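Side-chain contacts in phosphoinositide 3-kinase adapter protein 1 (Homo sapiens, PDB 5FOR), which links B-cell receptor and Toll-like receptor signalling to phosphoinositide 3-kinase as an adapter, the part described here being its TIR domain: residues 66-69 and 70-74; 102-105 and 106-110. All blocks are in the same frame, centred on the assembly; numbering follows the deposited sequence.

Contact 1 (66-69 and 70-74); sequences VLLS and AELVQ
The polar part of this contact centres on Ser69, which caps the helix that starts at Ala70. Val73 N gives a good bond to Ser69 O at 3.0 Å. Leu72 N is held more loosely, by weak bonds to Ser69 O at 3.1 Å and to Ser69 OG at 3.5 Å. Ser69 OG sits between its own backbone N and carbonyl carbon (chi1 53°), which turns it to the first turn of the helix as an N-cap; its firmer partner is Asp16, whose other oxygen takes Glu71 N. The turn belongs to the strand-to-helix step of the TIR fold, where central strand 63-68 of the parallel sheet runs into helix 70-76. The apolar part rests on Leu72. With CG anti to the backbone N (chi1 -176°), its CD2 reaches back to the end of strand 63-68, 3.6 Å from Leu67 O. Leu72 crosses Val66 at about a right angle, CD2 to CG1 3.8 Å, and likewise Leu68, CD2 to CD1 4.0 Å. An alanine here, lacking everything beyond CB, is likely to leave a gap beside Val66 and Leu68. Leu68 CD1 also lies 4.0 Å from Val73 CG1, the two side chains meeting at a slant.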
loop_
_atom_site.group_PDB
_atom_site.type_symbol
_atom_site.label_atom_id
_atom_site.label_comp_id
_atom_site.label_asym_id
_atom_site.label_seq_id
_atom_site.Cartn_x
_atom_site.Cartn_y
_atom_site.Cartn_z
ATOM N N VAL A 66 0.515 -0.295 1.295
ATOM C CA VAL A 66 0.242 -1.656 0.807
ATOM C C VAL A 66 -0.540 -2.460 1.838
ATOM O O VAL A 66 -0.040 -2.719 2.954
ATOM C CB VAL A 66 1.569 -2.400 0.441
ATOM C CG1 VAL A 66 1.270 -3.684 -0.291
ATOM C CG2 VAL A 66 2.481 -1.504 -0.394
ATOM N N LEU A 67 -1.767 -2.860 1.502
ATOM C CA LEU A 67 -2.493 -3.714 2.447
ATOM C C LEU A 67 -2.069 -5.148 2.150
ATOM O O LEU A 67 -2.446 -5.725 1.138
ATOM C CB LEU A 67 -4.014 -3.529 2.359
ATOM C CG LEU A 67 -4.533 -2.090 2.544
ATOM C CD1 LEU A 67 -5.985 -2.061 2.954
ATOM C CD2 LEU A 67 -3.711 -1.316 3.545
ATOM N N LEU A 68 -1.240 -5.698 3.026
ATOM C CA LEU A 68 -0.708 -7.037 2.817
ATOM C C LEU A 68 -1.717 -8.086 3.232
ATOM O O LEU A 68 -1.705 -8.550 4.370
ATOM C CB LEU A 68 0.581 -7.232 3.603
ATOM C CG LEU A 68 1.503 -8.319 3.090
ATOM C CD1 LEU A 68 1.903 -7.945 1.674
ATOM C CD2 LEU A 68 2.713 -8.428 4.001
ATOM N N SER A 69 -2.604 -8.439 2.313
ATOM C CA SER A 69 -3.513 -9.574 2.503
ATOM C C SER A 69 -3.024 -10.807 1.719
ATOM O O SER A 69 -2.153 -10.687 0.858
ATOM C CB SER A 69 -4.939 -9.188 2.056
ATOM O OG SER A 69 -4.913 -8.669 0.732
ATOM N N ALA A 70 -3.618 -11.967 1.990
ATOM C CA ALA A 70 -3.321 -13.208 1.262
ATOM C C ALA A 70 -3.551 -13.084 -0.230
ATOM O O ALA A 70 -2.732 -13.521 -1.022
ATOM C CB ALA A 70 -4.171 -14.352 1.808
ATOM N N GLU A 71 -4.672 -12.475 -0.612
ATOM C CA GLU A 71 -5.003 -12.303 -2.024
ATOM C C GLU A 71 -4.042 -11.337 -2.695
ATOM O O GLU A 71 -3.762 -11.457 -3.876
ATOM C CB GLU A 71 -6.441 -11.819 -2.174
ATOM C CG GLU A 71 -6.959 -11.817 -3.593
ATOM C CD GLU A 71 -8.412 -11.348 -3.690
ATOM O OE1 GLU A 71 -9.091 -11.283 -2.639
ATOM O OE2 GLU A 71 -8.868 -11.042 -4.819
ATOM N N LEU A 72 -3.519 -10.379 -1.933
ATOM C CA LEU A 72 -2.617 -9.433 -2.513
ATOM C C LEU A 72 -1.253 -10.092 -2.771
ATOM O O LEU A 72 -0.697 -9.905 -3.850
ATOM C CB LEU A 72 -2.478 -8.191 -1.633
ATOM C CG LEU A 72 -1.569 -7.173 -2.344
ATOM C CD1 LEU A 72 -2.306 -5.899 -2.717
ATOM C CD2 LEU A 72 -0.314 -6.857 -1.530
ATOM N N VAL A 73 -0.713 -10.868 -1.824
ATOM C CA VAL A 73 0.618 -11.420 -2.069
ATOM C C VAL A 73 0.555 -12.422 -3.219
ATOM O O VAL A 73 1.535 -12.560 -3.950
ATOM C CB VAL A 73 1.318 -12.053 -0.807
ATOM C CG1 VAL A 73 0.728 -11.594 0.490
ATOM C CG2 VAL A 73 1.482 -13.562 -0.908
ATOM N N GLN A 74 -0.593 -13.057 -3.443
ATOM C CA GLN A 74 -0.740 -13.900 -4.641
ATOM C C GLN A 74 -0.383 -13.156 -5.930
ATOM O O GLN A 74 0.030 -13.783 -6.902
ATOM C CB GLN A 74 -2.152 -14.457 -4.767
ATOM C CG GLN A 74 -2.361 -15.770 -4.043
ATOM C CD GLN A 74 -3.831 -16.080 -3.849
ATOM O OE1 GLN A 74 -4.690 -15.549 -4.564
ATOM N NE2 GLN A 74 -4.133 -16.934 -2.871
#

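Contact 2 (102-105 and 106-110)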
loop_
_atom_site.group_PDB
_atom_site.type_symbol
_atom_site.label_atom_id
_atom_site.label_comp_id
_atom_site.label_asym_id
_atom_site.label_seq_id
_atom_site.Cartn_x
_atom_site.Cartn_y
_atom_site.Cartn_z
ATOM N N VAL A 102 -1.584 -11.684 7.275
ATOM C CA VAL A 102 -0.368 -12.222 6.700
ATOM C C VAL A 102 0.768 -11.968 7.687
ATOM O O VAL A 102 1.067 -10.817 8.035
ATOM C CB VAL A 102 -0.023 -11.577 5.339
ATOM C CG1 VAL A 102 1.368 -12.045 4.898
ATOM C CG2 VAL A 102 -1.090 -11.882 4.263
ATOM N N ARG A 103 1.417 -13.032 8.122
ATOM C CA ARG A 103 2.563 -12.921 9.015
ATOM C C ARG A 103 3.755 -12.341 8.203
ATOM O O ARG A 103 3.916 -12.678 7.037
ATOM C CB ARG A 103 2.855 -14.305 9.630
ATOM C CG ARG A 103 3.913 -14.326 10.690
ATOM C CD ARG A 103 4.366 -15.762 10.995
ATOM N NE ARG A 103 3.468 -16.401 11.945
ATOM C CZ ARG A 103 3.789 -16.685 13.206
ATOM N NH1 ARG A 103 5.007 -16.422 13.676
ATOM N NH2 ARG A 103 2.885 -17.247 13.994
ATOM N N ASP A 104 4.546 -11.425 8.773
ATOM C CA ASP A 104 5.732 -10.927 8.058
ATOM C C ASP A 104 6.698 -12.097 7.864
ATOM O O ASP A 104 6.632 -13.064 8.608
ATOM C CB ASP A 104 6.425 -9.784 8.821
ATOM C CG ASP A 104 7.601 -9.162 8.038
ATOM O OD1 ASP A 104 7.748 -9.417 6.823
ATOM O OD2 ASP A 104 8.380 -8.392 8.640
ATOM N N SER A 105 7.582 -12.012 6.877
ATOM C CA SER A 105 8.453 -13.141 6.551
ATOM C C SER A 105 9.698 -12.763 5.733
ATOM O O SER A 105 9.708 -11.780 4.995
ATOM C CB SER A 105 7.665 -14.210 5.799
ATOM O OG SER A 105 8.513 -15.295 5.477
ATOM N N GLU A 106 10.741 -13.574 5.880
ATOM C CA GLU A 106 12.010 -13.383 5.187
ATOM C C GLU A 106 11.881 -13.630 3.688
ATOM O O GLU A 106 12.632 -13.054 2.898
ATOM C CB GLU A 106 13.071 -14.305 5.780
ATOM C CG GLU A 106 13.367 -14.031 7.243
ATOM C CD GLU A 106 14.709 -13.350 7.433
ATOM O OE1 GLU A 106 14.784 -12.115 7.258
ATOM O OE2 GLU A 106 15.692 -14.051 7.749
ATOM N N GLU A 107 10.923 -14.476 3.299
ATOM C CA GLU A 107 10.642 -14.728 1.882
ATOM C C GLU A 107 10.293 -13.476 1.072
ATOM O O GLU A 107 10.544 -13.444 -0.140
ATOM C CB GLU A 107 9.487 -15.700 1.701
ATOM C CG GLU A 107 9.488 -16.957 2.511
ATOM C CD GLU A 107 8.323 -17.818 2.097
ATOM O OE1 GLU A 107 8.317 -18.266 0.930
ATOM O OE2 GLU A 107 7.405 -18.030 2.921
ATOM N N PHE A 108 9.684 -12.472 1.714
ATOM C CA PHE A 108 9.296 -11.261 0.999
ATOM C C PHE A 108 10.528 -10.520 0.442
ATOM O O PHE A 108 10.428 -9.807 -0.562
ATOM C CB PHE A 108 8.452 -10.339 1.899
ATOM C CG PHE A 108 7.065 -10.867 2.162
ATOM C CD1 PHE A 108 6.170 -11.033 1.118
ATOM C CD2 PHE A 108 6.667 -11.227 3.454
ATOM C CE1 PHE A 108 4.892 -11.540 1.343
ATOM C CE2 PHE A 108 5.401 -11.736 3.687
ATOM C CZ PHE A 108 4.502 -11.885 2.621
ATOM N N LEU A 109 11.687 -10.718 1.069
ATOM C CA LEU A 109 12.943 -10.126 0.597
ATOM C C LEU A 109 13.322 -10.598 -0.815
ATOM O O LEU A 109 14.089 -9.933 -1.509
ATOM C CB LEU A 109 14.079 -10.448 1.575
ATOM C CG LEU A 109 13.931 -9.761 2.926
ATOM C CD1 LEU A 109 14.968 -10.267 3.903
ATOM C CD2 LEU A 109 14.032 -8.249 2.759
ATOM N N ASP A 110 12.795 -11.753 -1.226
ATOM C CA ASP A 110 12.997 -12.257 -2.586
ATOM C C ASP A 110 12.173 -11.493 -3.607
ATOM O O ASP A 110 12.539 -11.434 -4.777
ATOM C CB ASP A 110 12.643 -13.737 -2.672
ATOM C CG ASP A 110 13.606 -14.606 -1.908
ATOM O OD1 ASP A 110 14.735 -14.144 -1.650
ATOM O OD2 ASP A 110 13.230 -15.743 -1.554
#
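Phe108 turns its ring edge back to the loop that precedes it, against the backbone of Arg103 and Ser105. From its CA, the CG branch lies anti to the carbonyl carbon (chi1 -71°), which turns the ring toward 102-105. CB starts the contact 3.6 Å from Ser105 O. Next along the ring, CD2 lies 3.5 Å from Ser105 O, close to the ring plane, and CE2 meets Arg103 O at 3.8 Å, edge-on and in plane. At the tip, CZ touches Val102 CG1 at 3.9 Å, again at the edge. Asp104 comes in obliquely: its OD1 is 4.0 Å from Phe108 CD2, with carboxylate and ring planes 28° apart. The ring also stacks on Trp115 and touches Leu68 of strand 63-68, so this loop is closed onto the body of the TIR domain.

Ser105 N reaches Asp104 OD1 at 2.6 Å in a bent bond between neighbours, arriving 48° out of the carboxylate plane, and Trp115 NE1 donates to the same oxygen. Across the turn the bonds are weak: Phe108 N to Ser105 O at 3.4 Å, and Glu107 N to Ser105 OG at 3.4 Å.

The rim of an aromatic ring carries a slight positive charge, so the carbonyl oxygens of Ser105 and Arg103 at the edge of Phe108 probably suit it, though Ser105 N lies at the same edge, in plane. Two N-H donors on Asp104 OD1 would probably steady a negative carboxylate, whereas Glu120 close to OD2 is likely to work against it, with Arg97 in a long, weak ion pair with the same oxygen.

Along the chain the two contacts come in series, contact 1 closing before contact 2 opens, with centres about 11 Å apart. Contact 1 leaves strand 63-68 and contact 2 follows strand 95-99, its neighbour in the parallel sheet, so both lie at the C-terminal ends of adjacent strands. They touch directly: Val102 CG2 packs on the backbone from Leu68 to Ala70, and Phe108 CZ meets Leu68 CD2 at 4.1 Å. Leu68 thereby faces helix 70-76 through one methyl and the later loop through the other. The whole TIR domain probably suffices to inhibit NF-kappa-B downstream of Toll-like receptors; both contacts lie at the same end of its sheet.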